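Local coordinates for protein NADH dehydrogenase, putative (Plasmodium falciparum, PDB 5JWC) that probably passes electrons from NADH through its bound FAD to ubiquinone as a type II NADH dehydrogenase, and binds the antimalarial inhibitor RYL-552, at residues K366-Q376 and Y393-P403. Sequence-based numbering, arbitrary orientation.
Sequences KLTSEALKLKQ and YEKNKKGEMTP
Lys373 lies across the ring of Tyr393, and its chain can be followed atom by atom. CB lies 3.6 Å from Tyr393 CD1. With CG anti to the backbone N (chi1 -165°), the next methylene is carried over the face: Lys373 CG sits 3.8 Å from the centroid of the Tyr393 ring and 17° off its normal, which meets the definition of a CH-pi contact. CD moves on toward Tyr393 CB, CE passes that same carbon, and the extended chain delivers Lys373 NZ to Glu394, where it forms a salt bridge 2.6 Å from OE2. The ammonium arrives on the syn side, 28° out of the carboxylate plane. Gln376 CG approaches the ring obliquely, 3.4 Å from Tyr393 OH; that hydroxyl and Gln376 NE2 both bond to Leu386 O.

At the other end of helix 369-374, Ser369 and Lys398 are joined twice. Ser369 N donates to Lys398 O almost straight, and Lys398 N returns a more bent bond of 2.8 Å to Ser369 OG. One water links this hydroxyl with Tyr393 O, while another spans Glu370 N and Lys398 O. Thr368 is the N-cap, its OG1 accepting from Ala371 N, and farther out Met401 N donates to Leu367 O.

The contact lies in the helical insertion domain, its centre about 35 Å from the centre of the chain, and ties the start of helix 369-374 to the irregular segment leading into helix 403-416. The chemistry implies that Lys398 O helps satisfy the helix's first amides, accepting directly from Ser369 N and serving Glu370 N through a water that accepts from this amide and donates to Lys398 O, whereas Lys373 combines apolar cover of the tyrosine with charge pairing at its tip.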
loop_
_atom_site.group_PDB
_atom_site.type_symbol
_atom_site.label_atom_id
_atom_site.label_comp_id
_atom_site.label_asym_id
_atom_site.label_seq_id
_atom_site.Cartn_x
_atom_site.Cartn_y
_atom_site.Cartn_z
ATOM N N LYS A 366 54.344 27.385 28.521
ATOM C CA LYS A 366 53.244 28.319 28.759
ATOM C C LYS A 366 51.885 27.778 28.337
ATOM O O LYS A 366 51.612 27.604 27.147
ATOM C CB LYS A 366 53.513 29.645 28.044
ATOM C CG LYS A 366 54.045 29.506 26.628
ATOM C CD LYS A 366 54.492 30.855 26.077
ATOM C CE LYS A 366 53.500 31.959 26.421
ATOM N NZ LYS A 366 54.002 33.303 25.990
ATOM N N LEU A 367 51.039 27.519 29.333
ATOM C CA LEU A 367 49.702 26.983 29.098
ATOM C C LEU A 367 48.767 28.058 28.556
ATOM O O LEU A 367 48.191 28.833 29.318
ATOM C CB LEU A 367 49.098 26.400 30.379
ATOM C CG LEU A 367 49.976 25.504 31.240
ATOM C CD1 LEU A 367 49.317 25.234 32.568
ATOM C CD2 LEU A 367 50.237 24.202 30.485
ATOM N N THR A 368 48.639 28.108 27.234
ATOM C CA THR A 368 47.756 29.057 26.566
ATOM C C THR A 368 46.718 28.270 25.774
ATOM O O THR A 368 46.928 27.092 25.484
ATOM C CB THR A 368 48.531 29.982 25.613
ATOM O OG1 THR A 368 49.049 29.210 24.524
ATOM C CG2 THR A 368 49.707 30.644 26.351
ATOM N N SER A 369 45.604 28.908 25.424
ATOM C CA SER A 369 44.588 28.248 24.620
ATOM C C SER A 369 45.157 27.947 23.237
ATOM O O SER A 369 44.752 26.982 22.592
ATOM C CB SER A 369 43.318 29.099 24.535
ATOM O OG SER A 369 43.543 30.284 23.800
ATOM N N GLU A 370 46.106 28.763 22.784
ATOM C CA GLU A 370 46.717 28.518 21.486
ATOM C C GLU A 370 47.614 27.288 21.531
ATOM O O GLU A 370 47.714 26.544 20.552
ATOM C CB GLU A 370 47.516 29.729 21.017
ATOM C CG GLU A 370 47.824 29.686 19.534
ATOM C CD GLU A 370 46.561 29.617 18.688
ATOM O OE1 GLU A 370 46.594 28.932 17.642
ATOM O OE2 GLU A 370 45.536 30.235 19.072
ATOM N N ALA A 371 48.264 27.084 22.670
ATOM C CA ALA A 371 49.087 25.900 22.876
ATOM C C ALA A 371 48.208 24.649 22.815
ATOM O O ALA A 371 48.557 23.674 22.158
ATOM C CB ALA A 371 49.827 25.983 24.203
ATOM N N LEU A 372 47.074 24.687 23.509
ATOM C CA LEU A 372 46.117 23.586 23.475
ATOM C C LEU A 372 45.645 23.334 22.043
ATOM O O LEU A 372 45.597 22.196 21.593
ATOM C CB LEU A 372 44.928 23.874 24.384
ATOM C CG LEU A 372 43.818 22.828 24.492
ATOM C CD1 LEU A 372 44.348 21.497 25.036
ATOM C CD2 LEU A 372 42.677 23.354 25.362
ATOM N N LYS A 373 45.318 24.400 21.319
ATOM C CA LYS A 373 44.811 24.245 19.957
ATOM C C LYS A 373 45.865 23.649 19.028
ATOM O O LYS A 373 45.530 23.040 18.012
ATOM C CB LYS A 373 44.317 25.584 19.403
ATOM C CG LYS A 373 43.450 25.442 18.168
ATOM C CD LYS A 373 43.242 26.775 17.462
ATOM C CE LYS A 373 42.380 26.590 16.218
ATOM N NZ LYS A 373 42.225 27.854 15.434
ATOM N N LEU A 374 47.135 23.821 19.375
ATOM C CA LEU A 374 48.212 23.259 18.575
ATOM C C LEU A 374 48.292 21.732 18.695
ATOM O O LEU A 374 48.761 21.076 17.777
ATOM C CB LEU A 374 49.552 23.900 18.962
ATOM C CG LEU A 374 49.815 25.254 18.287
ATOM C CD1 LEU A 374 51.069 25.934 18.824
ATOM C CD2 LEU A 374 49.930 25.067 16.783
ATOM N N LYS A 375 47.823 21.167 19.806
ATOM C CA LYS A 375 47.810 19.706 19.975
ATOM C C LYS A 375 46.407 19.149 19.768
ATOM O O LYS A 375 46.096 18.007 20.140
ATOM C CB LYS A 375 48.322 19.306 21.362
ATOM C CG LYS A 375 49.786 19.669 21.625
ATOM C CD LYS A 375 50.699 19.016 20.594
ATOM C CE LYS A 375 52.136 19.473 20.760
ATOM N NZ LYS A 375 52.400 20.730 20.002
ATOM N N GLN A 376 45.571 19.956 19.133
ATOM C CA GLN A 376 44.161 19.649 19.043
ATOM C C GLN A 376 43.854 18.467 18.119
ATOM O O GLN A 376 42.948 17.702 18.395
ATOM C CB GLN A 376 43.416 20.910 18.583
ATOM C CG GLN A 376 41.938 20.763 18.526
ATOM C CD GLN A 376 41.495 20.510 17.119
ATOM O OE1 GLN A 376 42.266 20.709 16.174
ATOM N NE2 GLN A 376 40.262 20.042 16.961
ATOM N N TYR A 393 37.690 28.007 19.616
ATOM C CA TYR A 393 38.972 28.474 20.147
ATOM C C TYR A 393 39.176 29.985 19.986
ATOM O O TYR A 393 39.766 30.621 20.856
ATOM C CB TYR A 393 40.128 27.726 19.485
ATOM C CG TYR A 393 40.268 26.293 19.949
ATOM C CD1 TYR A 393 41.123 25.962 20.992
ATOM C CD2 TYR A 393 39.524 25.277 19.356
ATOM C CE1 TYR A 393 41.258 24.656 21.420
ATOM C CE2 TYR A 393 39.642 23.963 19.777
ATOM C CZ TYR A 393 40.515 23.658 20.809
ATOM O OH TYR A 393 40.644 22.366 21.244
ATOM N N GLU A 394 38.688 30.561 18.889
ATOM C CA GLU A 394 38.868 32.002 18.657
ATOM C C GLU A 394 38.032 32.858 19.605
ATOM O O GLU A 394 38.486 33.906 20.052
ATOM C CB GLU A 394 38.577 32.377 17.200
ATOM C CG GLU A 394 39.646 31.920 16.193
ATOM C CD GLU A 394 39.782 30.407 16.076
ATOM O OE1 GLU A 394 38.822 29.751 15.600
ATOM O OE2 GLU A 394 40.852 29.872 16.455
ATOM N N LYS A 395 36.824 32.422 19.936
ATOM C CA LYS A 395 35.992 33.204 20.847
ATOM C C LYS A 395 36.284 32.919 22.321
ATOM O O LYS A 395 35.698 33.541 23.202
ATOM C CB LYS A 395 34.512 32.968 20.546
ATOM C CG LYS A 395 34.113 33.499 19.176
ATOM C CD LYS A 395 32.609 33.553 18.997
ATOM C CE LYS A 395 32.249 34.009 17.592
ATOM N NZ LYS A 395 30.782 34.218 17.464
ATOM N N ASN A 396 37.181 31.974 22.590
ATOM C CA ASN A 396 37.551 31.647 23.963
ATOM C C ASN A 396 39.065 31.658 24.119
ATOM O O ASN A 396 39.634 30.809 24.820
ATOM C CB ASN A 396 37.004 30.275 24.382
ATOM C CG ASN A 396 35.494 30.224 24.421
ATOM O OD1 ASN A 396 34.867 30.600 25.415
ATOM N ND2 ASN A 396 34.896 29.735 23.340
ATOM N N LYS A 397 39.706 32.620 23.460
ATOM C CA LYS A 397 41.154 32.774 23.527
ATOM C C LYS A 397 41.556 33.024 24.977
ATOM O O LYS A 397 40.844 33.690 25.730
ATOM C CB LYS A 397 41.616 33.923 22.630
ATOM C CG LYS A 397 41.524 33.620 21.152
ATOM C CD LYS A 397 41.741 34.881 20.310
ATOM C CE LYS A 397 42.404 34.568 18.969
ATOM N NZ LYS A 397 41.706 35.257 17.831
ATOM N N LYS A 398 42.700 32.481 25.369
ATOM C CA LYS A 398 43.131 32.551 26.751
ATOM C C LYS A 398 44.641 32.734 26.797
ATOM O O LYS A 398 45.377 31.996 26.144
ATOM C CB LYS A 398 42.711 31.279 27.492
ATOM C CG LYS A 398 42.409 31.454 28.954
ATOM C CD LYS A 398 41.008 31.992 29.178
ATOM C CE LYS A 398 40.705 32.033 30.673
ATOM N NZ LYS A 398 39.551 32.915 31.011
ATOM N N GLY A 399 45.108 33.715 27.566
ATOM C CA GLY A 399 46.538 33.939 27.708
ATOM C C GLY A 399 47.168 32.857 28.564
ATOM O O GLY A 399 46.584 31.785 28.769
ATOM N N GLU A 400 48.356 33.138 29.086
ATOM C CA GLU A 400 49.064 32.160 29.893
ATOM C C GLU A 400 48.300 31.889 31.185
ATOM O O GLU A 400 47.867 32.806 31.865
ATOM C CB GLU A 400 50.485 32.641 30.193
ATOM C CG GLU A 400 51.319 31.654 30.992
ATOM C CD GLU A 400 52.755 32.130 31.206
ATOM O OE1 GLU A 400 53.150 33.149 30.593
ATOM O OE2 GLU A 400 53.483 31.479 31.989
ATOM N N MET A 401 48.130 30.617 31.516
ATOM C CA MET A 401 47.342 30.232 32.675
ATOM C C MET A 401 48.199 29.487 33.684
ATOM O O MET A 401 49.149 28.803 33.304
ATOM C CB MET A 401 46.171 29.339 32.259
ATOM C CG MET A 401 44.977 30.049 31.662
ATOM S SD MET A 401 43.896 28.851 30.835
ATOM C CE MET A 401 44.797 28.621 29.301
ATOM N N THR A 402 47.858 29.604 34.964
ATOM C CA THR A 402 48.411 28.715 35.978
ATOM C C THR A 402 47.771 27.340 35.786
ATOM O O THR A 402 46.740 27.233 35.122
ATOM C CB THR A 402 48.145 29.209 37.401
ATOM O OG1 THR A 402 46.743 29.133 37.666
ATOM C CG2 THR A 402 48.631 30.644 37.575
ATOM N N PRO A 403 48.398 26.280 36.330
ATOM C CA PRO A 403 47.775 24.956 36.237
ATOM C C PRO A 403 46.316 24.913 36.707
ATOM O O PRO A 403 45.490 24.325 35.999
ATOM C CB PRO A 403 48.674 24.098 37.133
ATOM C CG PRO A 403 50.035 24.676 36.908
ATOM C CD PRO A 403 49.807 26.190 36.764
HETATM O O HOH W 1 42.193 29.779 21.540
HETATM O O HOH W 2 46.338 31.641 23.587
#